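Glutamate receptor IIB (Drosophila melanogaster, PDB 4WXJ) probably forms part of a glutamate-gated cation channel at the fly neuromuscular junction, of which this ligand-binding domain clasps the transmitter glutamate. Local coordinates at residues Asp96-Phe109 against Lys224-Arg237. Sequence-based numbering, arbitrary orientation.
Sequences DLTITQARRSVVDF and KHYGIAVPLNADFR. With GLU (glutamic acid), chain C.
Tyr226 lays one ring face under the backbone and CB of Asp96, a CH-pi contact of 3.8 Å from Asp96 CB to the ring centroid, within the two-lobed, periplasmic-binding-protein-like ligand domain of an ionotropic glutamate receptor. With CG anti to its carbonyl carbon (chi1 -65°), the ring turns its face to Asp96 and its edge to Thr98, CE1 lying 3.3 Å from Thr98 OG1. The tyrosine OH is hydrogen-bonded to Glu200 and Thr202, and Thr98 OG1 also to Glu200, so both hold that carboxylate. Cutting Tyr226 back to an alanine is likely to open a gap against Asp96 and beside Thr98, and to leave Glu200 without that hydroxyl, loosening the site that grips the ligand amine through Asp96 O and Thr98 OG1. Beside it, Gly227 N donates to Leu97 O and Ile99 N to His225 O, while Arg103 pairs both terminal nitrogens with the ligand's alpha-carboxylate.

Packing is tightest at Ala229: its CB meets Leu97 CD2 at 3.4 Å, closer than usual for two carbons, and also sits over one face of Phe109, whose edge faces Gly227 O. Towards solvent, past the antiparallel pair Asp108-Val230, things slacken. Leu232 lays CD1 against Val106 O, a water links Val106 O with Leu232 N, and Asn233 N reaches Asp108 only weakly. Two salt bridges hold the Asp108 carboxylate by charge alone, no N-H pointing at it: OD1 sits 3.1 Å from Arg104 NH2, over the guanidinium face, whereas OD2 is a long 3.7 Å from Arg237 NE.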
loop_
_atom_site.group_PDB
_atom_site.type_symbol
_atom_site.label_atom_id
_atom_site.label_comp_id
_atom_site.label_asym_id
_atom_site.label_seq_id
_atom_site.Cartn_x
_atom_site.Cartn_y
_atom_site.Cartn_z
ATOM N N ASP A 96 2.918 1.662 2.871
ATOM C CA ASP A 96 2.717 0.487 2.025
ATOM C C ASP A 96 2.899 0.912 0.573
ATOM O O ASP A 96 1.951 0.926 -0.209
ATOM C CB ASP A 96 1.336 -0.142 2.236
ATOM C CG ASP A 96 0.211 0.871 2.188
ATOM O OD1 ASP A 96 0.422 2.025 2.626
ATOM O OD2 ASP A 96 -0.886 0.507 1.712
ATOM N N LEU A 97 4.133 1.270 0.233
ATOM C CA LEU A 97 4.449 1.823 -1.076
ATOM C C LEU A 97 4.980 0.719 -1.979
ATOM O O LEU A 97 6.127 0.292 -1.855
ATOM C CB LEU A 97 5.467 2.960 -0.942
ATOM C CG LEU A 97 5.716 3.833 -2.175
ATOM C CD1 LEU A 97 4.454 4.579 -2.594
ATOM C CD2 LEU A 97 6.844 4.814 -1.891
ATOM N N THR A 98 4.126 0.254 -2.881
ATOM C CA THR A 98 4.453 -0.870 -3.743
ATOM C C THR A 98 5.334 -0.443 -4.908
ATOM O O THR A 98 5.099 0.594 -5.532
ATOM C CB THR A 98 3.183 -1.527 -4.292
ATOM O OG1 THR A 98 2.328 -1.889 -3.201
ATOM C CG2 THR A 98 3.522 -2.771 -5.111
ATOM N N ILE A 99 6.343 -1.255 -5.199
ATOM C CA ILE A 99 7.238 -0.990 -6.318
ATOM C C ILE A 99 6.553 -1.336 -7.636
ATOM O O ILE A 99 6.164 -2.483 -7.862
ATOM C CB ILE A 99 8.550 -1.788 -6.187
ATOM C CG1 ILE A 99 9.261 -1.409 -4.884
ATOM C CG2 ILE A 99 9.464 -1.527 -7.389
ATOM C CD1 ILE A 99 10.482 -2.249 -4.563
ATOM N N THR A 100 6.404 -0.331 -8.495
ATOM C CA THR A 100 5.824 -0.517 -9.819
ATOM C C THR A 100 6.772 0.019 -10.882
ATOM O O THR A 100 7.650 0.836 -10.595
ATOM C CB THR A 100 4.462 0.191 -9.964
ATOM O OG1 THR A 100 4.651 1.610 -9.962
ATOM C CG2 THR A 100 3.521 -0.205 -8.829
ATOM N N GLN A 101 6.578 -0.445 -12.109
ATOM C CA GLN A 101 7.430 -0.067 -13.225
ATOM C C GLN A 101 7.374 1.436 -13.484
ATOM O O GLN A 101 8.401 2.074 -13.716
ATOM C CB GLN A 101 7.018 -0.844 -14.480
ATOM C CG GLN A 101 7.754 -0.433 -15.739
ATOM C CD GLN A 101 6.941 0.510 -16.595
ATOM O OE1 GLN A 101 5.970 0.104 -17.232
ATOM N NE2 GLN A 101 7.326 1.780 -16.610
ATOM N N ALA A 102 6.171 1.998 -13.439
ATOM C CA ALA A 102 5.985 3.424 -13.681
ATOM C C ALA A 102 6.673 4.266 -12.607
ATOM O O ALA A 102 7.303 5.278 -12.908
ATOM C CB ALA A 102 4.504 3.757 -13.745
ATOM N N ARG A 103 6.550 3.843 -11.353
ATOM C CA ARG A 103 7.157 4.571 -10.245
ATOM C C ARG A 103 8.678 4.490 -10.298
ATOM O O ARG A 103 9.369 5.486 -10.084
ATOM C CB ARG A 103 6.651 4.028 -8.911
ATOM C CG ARG A 103 5.203 4.369 -8.629
ATOM C CD ARG A 103 4.690 3.633 -7.412
ATOM N NE ARG A 103 3.323 4.022 -7.072
ATOM C CZ ARG A 103 2.586 3.422 -6.144
ATOM N NH1 ARG A 103 3.078 2.396 -5.465
ATOM N NH2 ARG A 103 1.354 3.844 -5.899
ATOM N N ARG A 104 9.195 3.303 -10.589
ATOM C CA ARG A 104 10.635 3.091 -10.642
ATOM C C ARG A 104 11.276 3.897 -11.773
ATOM O O ARG A 104 12.485 4.129 -11.771
ATOM C CB ARG A 104 10.942 1.601 -10.811
ATOM C CG ARG A 104 12.422 1.243 -10.782
ATOM C CD ARG A 104 13.086 1.659 -9.477
ATOM N NE ARG A 104 14.493 1.273 -9.446
ATOM C CZ ARG A 104 15.480 1.980 -9.988
ATOM N NH1 ARG A 104 15.228 3.125 -10.611
ATOM N NH2 ARG A 104 16.726 1.539 -9.908
ATOM N N SER A 105 10.460 4.331 -12.729
ATOM C CA SER A 105 10.951 5.118 -13.855
ATOM C C SER A 105 11.272 6.558 -13.458
ATOM O O SER A 105 12.086 7.214 -14.108
ATOM C CB SER A 105 9.926 5.123 -14.991
ATOM O OG SER A 105 9.701 3.812 -15.481
ATOM N N VAL A 106 10.636 7.040 -12.392
ATOM C CA VAL A 106 10.757 8.442 -11.989
ATOM C C VAL A 106 11.450 8.624 -10.637
ATOM O O VAL A 106 12.000 9.690 -10.361
ATOM C CB VAL A 106 9.373 9.121 -11.936
ATOM C CG1 VAL A 106 8.800 9.254 -13.340
ATOM C CG2 VAL A 106 8.420 8.349 -11.033
ATOM N N VAL A 107 11.415 7.593 -9.796
ATOM C CA VAL A 107 12.127 7.621 -8.522
ATOM C C VAL A 107 12.837 6.295 -8.287
ATOM O O VAL A 107 12.513 5.289 -8.917
ATOM C CB VAL A 107 11.179 7.909 -7.332
ATOM C CG1 VAL A 107 10.504 9.262 -7.503
ATOM C CG2 VAL A 107 10.136 6.806 -7.180
ATOM N N ASP A 108 13.803 6.299 -7.375
ATOM C CA ASP A 108 14.528 5.084 -7.020
ATOM C C ASP A 108 13.844 4.390 -5.847
ATOM O O ASP A 108 12.984 4.971 -5.188
ATOM C CB ASP A 108 15.982 5.408 -6.668
ATOM C CG ASP A 108 16.965 4.433 -7.287
ATOM O OD1 ASP A 108 16.695 3.214 -7.269
ATOM O OD2 ASP A 108 18.009 4.889 -7.797
ATOM N N PHE A 109 14.233 3.144 -5.599
ATOM C CA PHE A 109 13.731 2.389 -4.457
ATOM C C PHE A 109 14.869 1.685 -3.737
ATOM O O PHE A 109 15.866 1.302 -4.348
ATOM C CB PHE A 109 12.691 1.356 -4.896
ATOM C CG PHE A 109 11.295 1.900 -4.997
ATOM C CD1 PHE A 109 10.818 2.412 -6.193
ATOM C CD2 PHE A 109 10.457 1.893 -3.896
ATOM C CE1 PHE A 109 9.531 2.910 -6.286
ATOM C CE2 PHE A 109 9.170 2.387 -3.985
ATOM C CZ PHE A 109 8.707 2.897 -5.181
ATOM N N LYS A 224 4.440 -8.975 -5.039
ATOM C CA LYS A 224 4.645 -7.538 -4.888
ATOM C C LYS A 224 5.553 -7.237 -3.699
ATOM O O LYS A 224 5.716 -8.067 -2.806
ATOM C CB LYS A 224 3.297 -6.827 -4.734
ATOM C CG LYS A 224 2.298 -7.137 -5.847
ATOM C CD LYS A 224 2.832 -6.777 -7.236
ATOM C CE LYS A 224 1.941 -7.330 -8.342
ATOM N NZ LYS A 224 2.621 -7.308 -9.669
ATOM N N HIS A 225 6.142 -6.043 -3.705
ATOM C CA HIS A 225 7.104 -5.643 -2.684
ATOM C C HIS A 225 6.883 -4.204 -2.236
ATOM O O HIS A 225 6.583 -3.335 -3.057
ATOM C CB HIS A 225 8.540 -5.781 -3.204
ATOM C CG HIS A 225 8.807 -7.052 -3.954
ATOM N ND1 HIS A 225 9.136 -8.226 -3.325
ATOM C CD2 HIS A 225 8.808 -7.312 -5.283
ATOM C CE1 HIS A 225 9.320 -9.173 -4.235
ATOM N NE2 HIS A 225 9.131 -8.644 -5.425
ATOM N N TYR A 226 7.045 -3.959 -0.937
ATOM C CA TYR A 226 7.107 -2.599 -0.410
ATOM C C TYR A 226 8.557 -2.155 -0.316
ATOM O O TYR A 226 9.406 -2.890 0.189
ATOM C CB TYR A 226 6.464 -2.496 0.974
ATOM C CG TYR A 226 4.976 -2.751 1.027
ATOM C CD1 TYR A 226 4.173 -2.604 -0.097
ATOM C CD2 TYR A 226 4.372 -3.134 2.216
ATOM C CE1 TYR A 226 2.811 -2.838 -0.034
ATOM C CE2 TYR A 226 3.016 -3.367 2.287
ATOM C CZ TYR A 226 2.241 -3.220 1.162
ATOM O OH TYR A 226 0.888 -3.452 1.241
ATOM N N GLY A 227 8.830 -0.943 -0.789
ATOM C CA GLY A 227 10.163 -0.375 -0.725
ATOM C C GLY A 227 10.118 1.083 -0.310
ATOM O O GLY A 227 9.109 1.762 -0.502
ATOM N N ILE A 228 11.210 1.558 0.274
ATOM C CA ILE A 228 11.347 2.974 0.578
ATOM C C ILE A 228 11.737 3.709 -0.695
ATOM O O ILE A 228 12.718 3.356 -1.350
ATOM C CB ILE A 228 12.394 3.227 1.680
ATOM C CG1 ILE A 228 11.906 2.639 3.008
ATOM C CG2 ILE A 228 12.668 4.728 1.818
ATOM C CD1 ILE A 228 12.877 2.804 4.167
ATOM N N ALA A 229 10.963 4.731 -1.041
ATOM C CA ALA A 229 11.220 5.511 -2.243
ATOM C C ALA A 229 12.189 6.652 -1.946
ATOM O O ALA A 229 12.064 7.333 -0.927
ATOM C CB ALA A 229 9.919 6.054 -2.810
ATOM N N VAL A 230 13.157 6.842 -2.838
ATOM C CA VAL A 230 14.093 7.955 -2.748
ATOM C C VAL A 230 14.313 8.545 -4.139
ATOM O O VAL A 230 14.051 7.878 -5.141
ATOM C CB VAL A 230 15.448 7.522 -2.148
ATOM C CG1 VAL A 230 15.257 6.965 -0.743
ATOM C CG2 VAL A 230 16.135 6.493 -3.045
ATOM N N PRO A 231 14.794 9.798 -4.210
ATOM C CA PRO A 231 15.061 10.401 -5.520
ATOM C C PRO A 231 16.072 9.588 -6.319
ATOM O O PRO A 231 16.945 8.956 -5.725
ATOM C CB PRO A 231 15.620 11.784 -5.168
ATOM C CG PRO A 231 15.133 12.058 -3.789
ATOM C CD PRO A 231 15.089 10.729 -3.107
ATOM N N LEU A 232 15.943 9.597 -7.642
ATOM C CA LEU A 232 16.834 8.833 -8.510
ATOM C C LEU A 232 18.300 9.149 -8.230
ATOM O O LEU A 232 18.694 10.313 -8.158
ATOM C CB LEU A 232 16.509 9.107 -9.981
ATOM C CG LEU A 232 15.292 8.359 -10.529
ATOM C CD1 LEU A 232 14.826 8.971 -11.838
ATOM C CD2 LEU A 232 15.605 6.877 -10.715
ATOM N N ASN A 233 19.090 8.093 -8.058
ATOM C CA ASN A 233 20.527 8.211 -7.835
ATOM C C ASN A 233 20.871 8.978 -6.560
ATOM O O ASN A 233 21.871 9.693 -6.507
ATOM C CB ASN A 233 21.188 8.880 -9.043
ATOM C CG ASN A 233 20.855 8.181 -10.345
ATOM O OD1 ASN A 233 20.908 6.953 -10.433
ATOM N ND2 ASN A 233 20.496 8.956 -11.361
ATOM N N ALA A 234 20.041 8.824 -5.534
ATOM C CA ALA A 234 20.335 9.396 -4.225
ATOM C C ALA A 234 21.505 8.649 -3.595
ATOM O O ALA A 234 21.597 7.425 -3.696
ATOM C CB ALA A 234 19.113 9.336 -3.325
ATOM N N ASP A 235 22.396 9.387 -2.941
ATOM C CA ASP A 235 23.624 8.806 -2.406
ATOM C C ASP A 235 23.404 8.063 -1.087
ATOM O O ASP A 235 24.319 7.415 -0.578
ATOM C CB ASP A 235 24.680 9.897 -2.211
ATOM C CG ASP A 235 24.282 10.915 -1.159
ATOM O OD1 ASP A 235 23.070 11.166 -0.997
ATOM O OD2 ASP A 235 25.184 11.463 -0.491
ATOM N N PHE A 236 22.194 8.159 -0.541
ATOM C CA PHE A 236 21.859 7.494 0.716
ATOM C C PHE A 236 20.924 6.303 0.489
ATOM O O PHE A 236 20.324 5.785 1.431
ATOM C CB PHE A 236 21.223 8.489 1.691
ATOM C CG PHE A 236 20.022 9.199 1.138
ATOM C CD1 PHE A 236 18.754 8.666 1.290
ATOM C CD2 PHE A 236 20.162 10.404 0.470
ATOM C CE1 PHE A 236 17.648 9.320 0.784
ATOM C CE2 PHE A 236 19.060 11.061 -0.038
ATOM C CZ PHE A 236 17.802 10.518 0.119
ATOM N N ARG A 237 20.811 5.874 -0.765
ATOM C CA ARG A 237 19.983 4.724 -1.110
ATOM C C ARG A 237 20.582 3.438 -0.548
ATOM O O ARG A 237 19.905 2.676 0.142
ATOM C CB ARG A 237 19.826 4.614 -2.628
ATOM C CG ARG A 237 19.040 3.394 -3.096
ATOM C CD ARG A 237 18.933 3.362 -4.611
ATOM N NE ARG A 237 20.250 3.382 -5.246
ATOM C CZ ARG A 237 20.962 2.301 -5.557
ATOM N NH1 ARG A 237 20.494 1.083 -5.315
ATOM N NH2 ARG A 237 22.149 2.440 -6.131
HETATM N N GLU C . 0.477 -0.364 -1.938
HETATM C CA GLU C . -0.328 0.099 -3.102
HETATM C C GLU C . 0.412 1.197 -3.856
HETATM O O GLU C . 1.579 1.470 -3.569
HETATM C CB GLU C . -1.694 0.597 -2.635
HETATM C CG GLU C . -2.648 -0.503 -2.195
HETATM C CD GLU C . -3.353 -1.198 -3.353
HETATM O OE1 GLU C . -4.015 -2.227 -3.106
HETATM O OE2 GLU C . -3.256 -0.720 -4.506
HETATM O OXT GLU C . -0.127 1.831 -4.766
HETATM O O HOH W 1 6.288 -4.839 -6.282
HETATM O O HOH W 2 13.313 11.053 -8.543
#